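Local coordinates for GTPase-activating protein skywalker (Drosophila melanogaster, PDB 5HJQ) that acts as a Rab35 GTPase-activating protein that binds phosphoinositides and controls synaptic vesicle protein recycling through endosomal sorting, at residues A[83-88]-A[95-100]; A[158-163]-A[274-279]; A[193-198]-A[234-239]. All blocks are in the same frame, centred on the assembly; numbering follows the deposited sequence.

Contact 1: residues A[83-88]-A[95-100]; sequences TEIQQL and RDVKNI. With I3P (D-myo-inositol-1,4,5-triphosphate), chain B.
Ile85, Leu88, Val97 and Ile100 touch only through aliphatic branches, and flat groups enter on the far side of helix 95-100. There Arg95 O accepts two hydrogen bonds, from Asn99 ND2 (2.7 Å, 51° out of the carbonyl plane) and from Asn99 N on the opposite face. Between the helices, Ile85 CG2 meets both methyls of Val97, 3.8 Å from Val97 CG2, while Leu88 CB rests on the same Val97 CG2. Leu88 CD1 and Ile100 CD1 approach to 3.5 Å, and the two isoleucine side chains run past each other in opposite directions, CD1 of Ile85 beside CG2 of Ile100. Trp106, in the loop after helix 94-103, also touches both isoleucines. Lys98 leaves the opposite side; its chain starts anti to the backbone N (chi1 176°), bends at chi3, and brings NZ within 2.6 Å of O51 on the inositol 5-phosphate. With an alanine in place of Lys98, O51 would probably lose its ammonium partner, and one positive charge would go from a pocket that also draws on Arg102, Lys300, Arg304 and Arg358. Here an antiparallel alpha-alpha hairpin, its axes at 151°, turns an apolar face inward and lends a lysine to the basic phosphoinositide pocket of this TBC domain.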
loop_
_atom_site.group_PDB
_atom_site.type_symbol
_atom_site.label_atom_id
_atom_site.label_comp_id
_atom_site.label_asym_id
_atom_site.label_seq_id
_atom_site.Cartn_x
_atom_site.Cartn_y
_atom_site.Cartn_z
ATOM N N THR A 83 -9.348 -20.274 -9.379
ATOM C CA THR A 83 -8.916 -21.145 -10.465
ATOM C C THR A 83 -9.214 -20.529 -11.828
ATOM O O THR A 83 -8.452 -20.719 -12.776
ATOM C CB THR A 83 -9.582 -22.534 -10.373
ATOM O OG1 THR A 83 -10.995 -22.408 -10.565
ATOM C CG2 THR A 83 -9.315 -23.157 -9.013
ATOM N N GLU A 84 -10.320 -19.797 -11.920
ATOM C CA GLU A 84 -10.660 -19.075 -13.142
ATOM C C GLU A 84 -9.541 -18.114 -13.520
ATOM O O GLU A 84 -9.049 -18.122 -14.649
ATOM C CB GLU A 84 -11.969 -18.298 -12.979
ATOM C CG GLU A 84 -13.206 -19.155 -12.793
ATOM C CD GLU A 84 -14.467 -18.321 -12.628
ATOM O OE1 GLU A 84 -14.780 -17.531 -13.545
ATOM O OE2 GLU A 84 -15.137 -18.448 -11.580
ATOM N N ILE A 85 -9.140 -17.294 -12.553
ATOM C CA ILE A 85 -8.113 -16.279 -12.756
ATOM C C ILE A 85 -6.743 -16.894 -13.045
ATOM O O ILE A 85 -5.999 -16.394 -13.895
ATOM C CB ILE A 85 -8.017 -15.348 -11.529
ATOM C CG1 ILE A 85 -9.337 -14.598 -11.337
ATOM C CG2 ILE A 85 -6.871 -14.360 -11.681
ATOM C CD1 ILE A 85 -9.492 -13.958 -9.977
ATOM N N GLN A 86 -6.415 -17.979 -12.347
ATOM C CA GLN A 86 -5.145 -18.670 -12.562
ATOM C C GLN A 86 -5.032 -19.172 -13.998
ATOM O O GLN A 86 -3.955 -19.140 -14.597
ATOM C CB GLN A 86 -4.987 -19.841 -11.591
ATOM C CG GLN A 86 -3.633 -20.526 -11.680
ATOM C CD GLN A 86 -3.666 -21.956 -11.176
ATOM O OE1 GLN A 86 -4.729 -22.491 -10.855
ATOM N NE2 GLN A 86 -2.496 -22.585 -11.106
ATOM N N GLN A 87 -6.152 -19.640 -14.540
ATOM C CA GLN A 87 -6.210 -20.073 -15.929
ATOM C C GLN A 87 -5.893 -18.910 -16.859
ATOM O O GLN A 87 -4.982 -18.992 -17.685
ATOM C CB GLN A 87 -7.587 -20.648 -16.255
ATOM C CG GLN A 87 -7.816 -20.902 -17.734
ATOM C CD GLN A 87 -9.251 -21.282 -18.043
ATOM O OE1 GLN A 87 -9.508 -22.219 -18.801
ATOM N NE2 GLN A 87 -10.196 -20.554 -17.456
ATOM N N LEU A 88 -6.652 -17.828 -16.707
ATOM C CA LEU A 88 -6.455 -16.612 -17.487
ATOM C C LEU A 88 -5.014 -16.128 -17.387
ATOM O O LEU A 88 -4.441 -15.643 -18.361
ATOM C CB LEU A 88 -7.407 -15.511 -17.014
ATOM C CG LEU A 88 -8.909 -15.802 -17.050
ATOM C CD1 LEU A 88 -9.668 -14.708 -16.336
ATOM C CD2 LEU A 88 -9.408 -15.945 -18.474
ATOM N N ARG A 95 -4.988 -8.165 -18.718
ATOM C CA ARG A 95 -6.003 -7.118 -18.686
ATOM C C ARG A 95 -7.309 -7.667 -18.130
ATOM O O ARG A 95 -7.964 -7.029 -17.304
ATOM C CB ARG A 95 -6.227 -6.533 -20.078
ATOM C CG ARG A 95 -5.045 -5.758 -20.600
ATOM C CD ARG A 95 -5.271 -5.206 -21.991
ATOM N NE ARG A 95 -4.111 -4.434 -22.425
ATOM C CZ ARG A 95 -3.007 -4.977 -22.922
ATOM N NH1 ARG A 95 -2.916 -6.296 -23.035
ATOM N NH2 ARG A 95 -1.992 -4.209 -23.296
ATOM N N ASP A 96 -7.678 -8.859 -18.589
ATOM C CA ASP A 96 -8.854 -9.546 -18.078
ATOM C C ASP A 96 -8.739 -9.755 -16.574
ATOM O O ASP A 96 -9.677 -9.479 -15.829
ATOM C CB ASP A 96 -9.050 -10.886 -18.788
ATOM C CG ASP A 96 -9.804 -10.746 -20.096
ATOM O OD1 ASP A 96 -10.578 -9.775 -20.239
ATOM O OD2 ASP A 96 -9.623 -11.609 -20.981
ATOM N N VAL A 97 -7.578 -10.227 -16.132
ATOM C CA VAL A 97 -7.324 -10.406 -14.708
ATOM C C VAL A 97 -7.361 -9.063 -13.984
ATOM O O VAL A 97 -7.998 -8.930 -12.935
ATOM C CB VAL A 97 -5.967 -11.092 -14.456
ATOM C CG1 VAL A 97 -5.579 -10.995 -12.989
ATOM C CG2 VAL A 97 -6.016 -12.547 -14.904
ATOM N N LYS A 98 -6.684 -8.070 -14.561
ATOM C CA LYS A 98 -6.655 -6.721 -14.002
ATOM C C LYS A 98 -8.063 -6.187 -13.779
ATOM O O LYS A 98 -8.360 -5.618 -12.730
ATOM C CB LYS A 98 -5.877 -5.767 -14.917
ATOM C CG LYS A 98 -5.894 -4.318 -14.445
ATOM C CD LYS A 98 -5.049 -3.415 -15.337
ATOM C CE LYS A 98 -5.684 -3.225 -16.705
ATOM N NZ LYS A 98 -4.924 -2.239 -17.523
ATOM N N ASN A 99 -8.928 -6.389 -14.768
ATOM C CA ASN A 99 -10.296 -5.889 -14.695
ATOM C C ASN A 99 -11.164 -6.681 -13.728
ATOM O O ASN A 99 -12.042 -6.121 -13.080
ATOM C CB ASN A 99 -10.930 -5.881 -16.087
ATOM C CG ASN A 99 -10.522 -4.665 -16.903
ATOM O OD1 ASN A 99 -11.074 -3.579 -16.731
ATOM N ND2 ASN A 99 -9.551 -4.843 -17.793
ATOM N N ILE A 100 -10.914 -7.982 -13.625
ATOM C CA ILE A 100 -11.630 -8.811 -12.662
ATOM C C ILE A 100 -11.303 -8.354 -11.247
ATOM O O ILE A 100 -12.191 -8.205 -10.406
ATOM C CB ILE A 100 -11.281 -10.303 -12.820
ATOM C CG1 ILE A 100 -11.909 -10.859 -14.098
ATOM C CG2 ILE A 100 -11.751 -11.101 -11.611
ATOM C CD1 ILE A 100 -11.278 -12.135 -14.572
HETATM C C1 I3P B . -4.105 4.690 -19.622
HETATM C C2 I3P B . -3.573 4.294 -20.988
HETATM C C3 I3P B . -2.242 3.545 -20.903
HETATM C C4 I3P B . -1.984 2.707 -19.650
HETATM C C5 I3P B . -2.989 2.751 -18.503
HETATM C C6 I3P B . -4.322 3.441 -18.825
HETATM O O1 I3P B . -5.363 5.386 -19.703
HETATM O O2 I3P B . -4.509 3.464 -21.610
HETATM O O3 I3P B . -2.140 2.683 -22.033
HETATM O O4 I3P B . -0.704 3.112 -19.127
HETATM O O5 I3P B . -3.253 1.431 -18.094
HETATM O O6 I3P B . -4.993 3.784 -17.618
HETATM P P1 I3P B . -5.733 6.320 -20.957
HETATM O O11 I3P B . -6.011 5.475 -22.150
HETATM O O12 I3P B . -6.980 7.108 -20.622
HETATM O O13 I3P B . -4.587 7.305 -21.254
HETATM P P4 I3P B . 0.509 2.062 -19.209
HETATM O O41 I3P B . 0.062 0.841 -19.976
HETATM O O42 I3P B . 0.917 1.660 -17.790
HETATM O O43 I3P B . 1.713 2.718 -19.926
HETATM P P5 I3P B . -3.722 1.157 -16.615
HETATM O O51 I3P B . -3.594 -0.292 -16.316
HETATM O O52 I3P B . -2.855 1.934 -15.658
HETATM O O53 I3P B . -5.159 1.570 -16.436
#

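Contact 2: residues A[158-163]-A[274-279]; sequences FVDATH and WCWWIL
His163 lies flat on the indole of Trp276, and nearly all of the contact is concentrated there. The imidazole and the five-membered ring of Trp276 form a face-to-face stack, with centroids 3.8 Å apart and planes only 7° from parallel. His163 CB continues the overlap as a CH-pi contact over the six-membered ring and comes to 3.4 Å from Trp276 CH2. With CG anti to the carbonyl carbon (chi1 -64°), the histidine ring is carried over the indole while CB sits over the six-membered ring. The other face of Trp276 is covered by SG of its own neighbour Cys275, so that the indole is sandwiched between sulfur and imidazole; Pro195 touches it as well. The helix 274-279 that presents the indole belongs to the all-helical TBC domain, and the stack fastens to it a loop running between helices 134-143 and 171-187, more than a hundred residues earlier. Packing thins out at Asp160, whose OD2 stays 3.9 Å from Trp276 CZ2, its carboxylate turned steeply against the indole. Asp160 works mainly within the loop. Its OD1 accepts from Thr162 N at 2.9 Å, an Asx turn, and its OD2 takes a weak bond from His163 ND1 at 2.8 Å, Asp160 CG lying at the edge of the imidazole and in its plane, which probably limits how far the ring can turn. His163 N reaches Asp160 O at 2.7 Å and closes the backbone turn, at whose crest Ala161 and Thr162 face solvent.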
loop_
_atom_site.group_PDB
_atom_site.type_symbol
_atom_site.label_atom_id
_atom_site.label_comp_id
_atom_site.label_asym_id
_atom_site.label_seq_id
_atom_site.Cartn_x
_atom_site.Cartn_y
_atom_site.Cartn_z
ATOM N N PHE A 158 15.655 0.113 8.272
ATOM C CA PHE A 158 14.904 0.637 7.134
ATOM C C PHE A 158 13.420 0.812 7.457
ATOM O O PHE A 158 12.693 1.466 6.707
ATOM C CB PHE A 158 15.086 -0.246 5.883
ATOM C CG PHE A 158 14.486 -1.630 5.988
ATOM C CD1 PHE A 158 13.114 -1.827 5.890
ATOM C CD2 PHE A 158 15.303 -2.743 6.115
ATOM C CE1 PHE A 158 12.571 -3.093 5.966
ATOM C CE2 PHE A 158 14.761 -4.013 6.184
ATOM C CZ PHE A 158 13.394 -4.187 6.114
ATOM N N VAL A 159 12.967 0.233 8.563
ATOM C CA VAL A 159 11.566 0.362 8.939
ATOM C C VAL A 159 11.305 1.737 9.540
ATOM O O VAL A 159 12.172 2.316 10.195
ATOM C CB VAL A 159 11.123 -0.728 9.949
ATOM C CG1 VAL A 159 11.415 -2.122 9.408
ATOM C CG2 VAL A 159 11.793 -0.522 11.297
ATOM N N ASP A 160 10.115 2.268 9.287
ATOM C CA ASP A 160 9.660 3.467 9.973
ATOM C C ASP A 160 9.122 3.027 11.324
ATOM O O ASP A 160 8.031 2.463 11.408
ATOM C CB ASP A 160 8.588 4.194 9.155
ATOM C CG ASP A 160 8.219 5.554 9.725
ATOM O OD1 ASP A 160 8.347 5.764 10.948
ATOM O OD2 ASP A 160 7.783 6.418 8.936
ATOM N N ALA A 161 9.897 3.280 12.375
ATOM C CA ALA A 161 9.531 2.868 13.727
ATOM C C ALA A 161 8.147 3.380 14.110
ATOM O O ALA A 161 7.421 2.735 14.868
ATOM C CB ALA A 161 10.571 3.356 14.722
ATOM N N THR A 162 7.787 4.538 13.570
ATOM C CA THR A 162 6.487 5.141 13.829
ATOM C C THR A 162 5.379 4.420 13.058
ATOM O O THR A 162 4.208 4.474 13.439
ATOM C CB THR A 162 6.485 6.636 13.454
ATOM O OG1 THR A 162 7.645 7.269 14.008
ATOM C CG2 THR A 162 5.237 7.329 13.983
ATOM N N HIS A 163 5.749 3.733 11.980
ATOM C CA HIS A 163 4.754 3.097 11.119
ATOM C C HIS A 163 4.973 1.598 10.910
ATOM O O HIS A 163 5.037 1.117 9.777
ATOM C CB HIS A 163 4.715 3.801 9.765
ATOM C CG HIS A 163 4.276 5.229 9.845
ATOM N ND1 HIS A 163 5.163 6.272 10.002
ATOM C CD2 HIS A 163 3.043 5.786 9.804
ATOM C CE1 HIS A 163 4.496 7.411 10.046
ATOM N NE2 HIS A 163 3.208 7.145 9.929
ATOM N N TRP A 274 2.151 10.934 1.748
ATOM C CA TRP A 274 1.041 10.541 0.882
ATOM C C TRP A 274 0.614 9.086 1.085
ATOM O O TRP A 274 -0.576 8.783 1.069
ATOM C CB TRP A 274 1.398 10.776 -0.591
ATOM C CG TRP A 274 2.390 9.800 -1.149
ATOM C CD1 TRP A 274 3.749 9.884 -1.080
ATOM C CD2 TRP A 274 2.099 8.591 -1.862
ATOM N NE1 TRP A 274 4.324 8.807 -1.710
ATOM C CE2 TRP A 274 3.334 7.996 -2.194
ATOM C CE3 TRP A 274 0.917 7.951 -2.244
ATOM C CZ2 TRP A 274 3.419 6.790 -2.889
ATOM C CZ3 TRP A 274 1.004 6.754 -2.940
ATOM C CH2 TRP A 274 2.246 6.188 -3.255
ATOM N N CYS A 275 1.578 8.191 1.282
ATOM C CA CYS A 275 1.268 6.772 1.425
ATOM C C CYS A 275 0.535 6.485 2.728
ATOM O O CYS A 275 -0.195 5.504 2.827
ATOM C CB CYS A 275 2.541 5.923 1.344
ATOM S SG CYS A 275 3.905 6.464 2.397
ATOM N N TRP A 276 0.712 7.352 3.720
ATOM C CA TRP A 276 0.127 7.107 5.035
ATOM C C TRP A 276 -1.357 7.442 5.085
ATOM O O TRP A 276 -2.058 7.010 6.000
ATOM C CB TRP A 276 0.882 7.884 6.116
ATOM C CG TRP A 276 2.333 7.519 6.188
ATOM C CD1 TRP A 276 3.393 8.375 6.179
ATOM C CD2 TRP A 276 2.886 6.198 6.249
ATOM N NE1 TRP A 276 4.570 7.672 6.244
ATOM C CE2 TRP A 276 4.285 6.332 6.285
ATOM C CE3 TRP A 276 2.332 4.914 6.285
ATOM C CZ2 TRP A 276 5.138 5.234 6.353
ATOM C CZ3 TRP A 276 3.177 3.829 6.348
ATOM C CH2 TRP A 276 4.564 3.994 6.380
ATOM N N TRP A 277 -1.836 8.210 4.112
ATOM C CA TRP A 277 -3.271 8.413 3.963
ATOM C C TRP A 277 -3.918 7.065 3.687
ATOM O O TRP A 277 -4.970 6.734 4.234
ATOM C CB TRP A 277 -3.587 9.382 2.826
ATOM C CG TRP A 277 -2.878 10.694 2.903
ATOM C CD1 TRP A 277 -2.435 11.328 4.027
ATOM C CD2 TRP A 277 -2.531 11.538 1.801
ATOM N NE1 TRP A 277 -1.836 12.519 3.692
ATOM C CE2 TRP A 277 -1.877 12.667 2.329
ATOM C CE3 TRP A 277 -2.705 11.443 0.416
ATOM C CZ2 TRP A 277 -1.398 13.697 1.522
ATOM C CZ3 TRP A 277 -2.228 12.466 -0.383
ATOM C CH2 TRP A 277 -1.584 13.578 0.172
ATOM N N ILE A 278 -3.266 6.294 2.824
ATOM C CA ILE A 278 -3.755 4.987 2.422
ATOM C C ILE A 278 -3.482 3.941 3.497
ATOM O O ILE A 278 -4.412 3.345 4.034
ATOM C CB ILE A 278 -3.111 4.536 1.092
ATOM C CG1 ILE A 278 -3.494 5.500 -0.035
ATOM C CG2 ILE A 278 -3.523 3.112 0.750
ATOM C CD1 ILE A 278 -2.733 5.277 -1.322
ATOM N N LEU A 279 -2.208 3.739 3.821
ATOM C CA LEU A 279 -1.796 2.660 4.720
ATOM C C LEU A 279 -2.153 2.884 6.188
ATOM O O LEU A 279 -2.283 1.925 6.946
ATOM C CB LEU A 279 -0.288 2.428 4.605
ATOM C CG LEU A 279 0.222 1.883 3.270
ATOM C CD1 LEU A 279 1.738 1.737 3.285
ATOM C CD2 LEU A 279 -0.447 0.548 2.941
#

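Contact 3: residues A[193-198]-A[234-239]; sequences YSPVLY and LQHEVT
Tyr193 and His236 meet without a polar bond between them; the shortest sound one within the two segments, Val238 N to Leu234 O at 3.0 Å, lies in the helix that carries His236. The meeting itself is aromatic. Tyr193 turns an edge onto the face of His236 in a T-shaped pair, with planes at 78° and centroids 5.1 Å apart. Tyr193 CE2 does the touching, 3.6 Å from His236 CD2 and equally near its CG, so the tyrosine edge sits toward the rim of the imidazole. Both side chains set out with CG anti to the backbone N (chi1 -174° for Tyr193, 173° for His236), and the two cross at a slant. Within the all-helical TBC domain this joins the first turns of helix 233-250 to the segment leading into helix 197-204, where Leu197 N bonds to Ser194 O at 3.1 Å across Pro195 and Val196. Pro195 touches both rings: Pro195 CD lies over one face of Tyr193, offset toward its rim, whereas Pro195 CG is 4.3 Å from His236 ND1, a loose approach. Lys233 makes a cation-pi contact with Tyr193, and Trp240 lies edge-to-face with His236. Asn230 O receives a hydrogen bond from Ser194 OG.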
loop_
_atom_site.group_PDB
_atom_site.type_symbol
_atom_site.label_atom_id
_atom_site.label_comp_id
_atom_site.label_asym_id
_atom_site.label_seq_id
_atom_site.Cartn_x
_atom_site.Cartn_y
_atom_site.Cartn_z
ATOM N N TYR A 193 15.925 2.162 3.185
ATOM C CA TYR A 193 14.788 2.921 3.690
ATOM C C TYR A 193 13.505 2.464 3.008
ATOM O O TYR A 193 13.312 2.689 1.813
ATOM C CB TYR A 193 15.001 4.423 3.480
ATOM C CG TYR A 193 13.927 5.286 4.106
ATOM C CD1 TYR A 193 13.840 5.423 5.487
ATOM C CD2 TYR A 193 13.005 5.969 3.321
ATOM C CE1 TYR A 193 12.862 6.209 6.069
ATOM C CE2 TYR A 193 12.024 6.760 3.896
ATOM C CZ TYR A 193 11.959 6.875 5.270
ATOM O OH TYR A 193 10.988 7.657 5.852
ATOM N N SER A 194 12.632 1.817 3.768
ATOM C CA SER A 194 11.389 1.302 3.211
ATOM C C SER A 194 10.276 1.261 4.250
ATOM O O SER A 194 9.911 0.190 4.732
ATOM C CB SER A 194 11.613 -0.093 2.628
ATOM O OG SER A 194 10.459 -0.541 1.943
ATOM N N PRO A 195 9.721 2.436 4.588
ATOM C CA PRO A 195 8.658 2.562 5.590
ATOM C C PRO A 195 7.380 1.826 5.193
ATOM O O PRO A 195 6.490 1.651 6.020
ATOM C CB PRO A 195 8.414 4.078 5.651
ATOM C CG PRO A 195 8.905 4.597 4.354
ATOM C CD PRO A 195 10.071 3.738 3.994
ATOM N N VAL A 196 7.298 1.416 3.932
ATOM C CA VAL A 196 6.123 0.741 3.392
ATOM C C VAL A 196 6.156 -0.768 3.631
ATOM O O VAL A 196 5.115 -1.424 3.702
ATOM C CB VAL A 196 6.001 1.003 1.875
ATOM C CG1 VAL A 196 4.657 0.549 1.360
ATOM C CG2 VAL A 196 6.226 2.489 1.566
ATOM N N LEU A 197 7.361 -1.311 3.759
ATOM C CA LEU A 197 7.565 -2.753 3.738
ATOM C C LEU A 197 6.851 -3.473 4.885
ATOM O O LEU A 197 6.209 -4.500 4.670
ATOM C CB LEU A 197 9.063 -3.060 3.765
ATOM C CG LEU A 197 9.500 -4.444 3.284
ATOM C CD1 LEU A 197 10.832 -4.341 2.541
ATOM C CD2 LEU A 197 9.595 -5.425 4.446
ATOM N N TYR A 198 6.954 -2.930 6.095
ATOM C CA TYR A 198 6.330 -3.548 7.263
ATOM C C TYR A 198 4.791 -3.545 7.207
ATOM O O TYR A 198 4.182 -4.590 7.438
ATOM C CB TYR A 198 6.815 -2.868 8.550
ATOM C CG TYR A 198 6.524 -3.647 9.815
ATOM C CD1 TYR A 198 5.249 -3.667 10.368
ATOM C CD2 TYR A 198 7.526 -4.354 10.464
ATOM C CE1 TYR A 198 4.981 -4.374 11.525
ATOM C CE2 TYR A 198 7.265 -5.065 11.619
ATOM C CZ TYR A 198 5.992 -5.068 12.145
ATOM O OH TYR A 198 5.732 -5.769 13.295
ATOM N N LEU A 234 16.205 7.853 -1.489
ATOM C CA LEU A 234 16.164 8.573 -2.755
ATOM C C LEU A 234 14.915 8.195 -3.539
ATOM O O LEU A 234 14.184 9.065 -4.009
ATOM C CB LEU A 234 17.417 8.288 -3.585
ATOM C CG LEU A 234 17.505 9.013 -4.930
ATOM C CD1 LEU A 234 17.339 10.510 -4.739
ATOM C CD2 LEU A 234 18.820 8.703 -5.622
ATOM N N GLN A 235 14.678 6.894 -3.677
ATOM C CA GLN A 235 13.473 6.405 -4.338
ATOM C C GLN A 235 12.225 6.913 -3.631
ATOM O O GLN A 235 11.248 7.292 -4.272
ATOM C CB GLN A 235 13.453 4.877 -4.380
ATOM C CG GLN A 235 14.544 4.252 -5.222
ATOM C CD GLN A 235 14.657 2.755 -4.993
ATOM O OE1 GLN A 235 13.659 2.074 -4.752
ATOM N NE2 GLN A 235 15.877 2.238 -5.061
ATOM N N HIS A 236 12.267 6.913 -2.304
ATOM C CA HIS A 236 11.142 7.373 -1.503
ATOM C C HIS A 236 10.763 8.808 -1.845
ATOM O O HIS A 236 9.582 9.151 -1.903
ATOM C CB HIS A 236 11.464 7.270 -0.014
ATOM C CG HIS A 236 10.424 7.883 0.871
ATOM N ND1 HIS A 236 9.185 7.315 1.063
ATOM C CD2 HIS A 236 10.437 9.021 1.608
ATOM C CE1 HIS A 236 8.479 8.072 1.884
ATOM N NE2 HIS A 236 9.215 9.112 2.230
ATOM N N GLU A 237 11.770 9.643 -2.078
ATOM C CA GLU A 237 11.518 11.065 -2.254
ATOM C C GLU A 237 11.215 11.423 -3.703
ATOM O O GLU A 237 10.473 12.367 -3.965
ATOM C CB GLU A 237 12.689 11.893 -1.721
ATOM C CG GLU A 237 13.594 12.514 -2.766
ATOM C CD GLU A 237 14.504 13.571 -2.162
ATOM O OE1 GLU A 237 14.632 13.602 -0.918
ATOM O OE2 GLU A 237 15.075 14.378 -2.925
ATOM N N VAL A 238 11.760 10.659 -4.643
ATOM C CA VAL A 238 11.375 10.809 -6.039
ATOM C C VAL A 238 9.903 10.448 -6.193
ATOM O O VAL A 238 9.164 11.091 -6.943
ATOM C CB VAL A 238 12.235 9.925 -6.966
ATOM C CG1 VAL A 238 11.622 9.839 -8.359
ATOM C CG2 VAL A 238 13.663 10.457 -7.036
ATOM N N THR A 239 9.483 9.428 -5.451
ATOM C CA THR A 239 8.112 8.945 -5.514
ATOM C C THR A 239 7.102 9.990 -5.041
ATOM O O THR A 239 6.153 10.297 -5.763
ATOM C CB THR A 239 7.922 7.664 -4.682
ATOM O OG1 THR A 239 8.830 6.652 -5.136
ATOM C CG2 THR A 239 6.497 7.152 -4.822
#

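Overall arrangement
In these three contacts the chemistry differs with place in the helical domain. Contact 1 lies toward the periphery, its centre about 21 Å from that of the chain, yet its interface is buried and purely aliphatic, with the charged ligand pocket at its back. Contacts 2 and 3 are more central, only partly buried, and rely on rings: a face-to-face stack in one, a T-shaped pair in the other, each with a histidine. Their centres are 9 Å apart and they touch, probably hydrogen-bonded from Ser194 N to Phe158 O (3.0 Å). Helices 274-279 and 233-250 also meet directly, Trp274 on Thr239, whereas contact 1 uses the separate helices 82-91 and 94-103, its nearest atoms about 17 Å from contact 2.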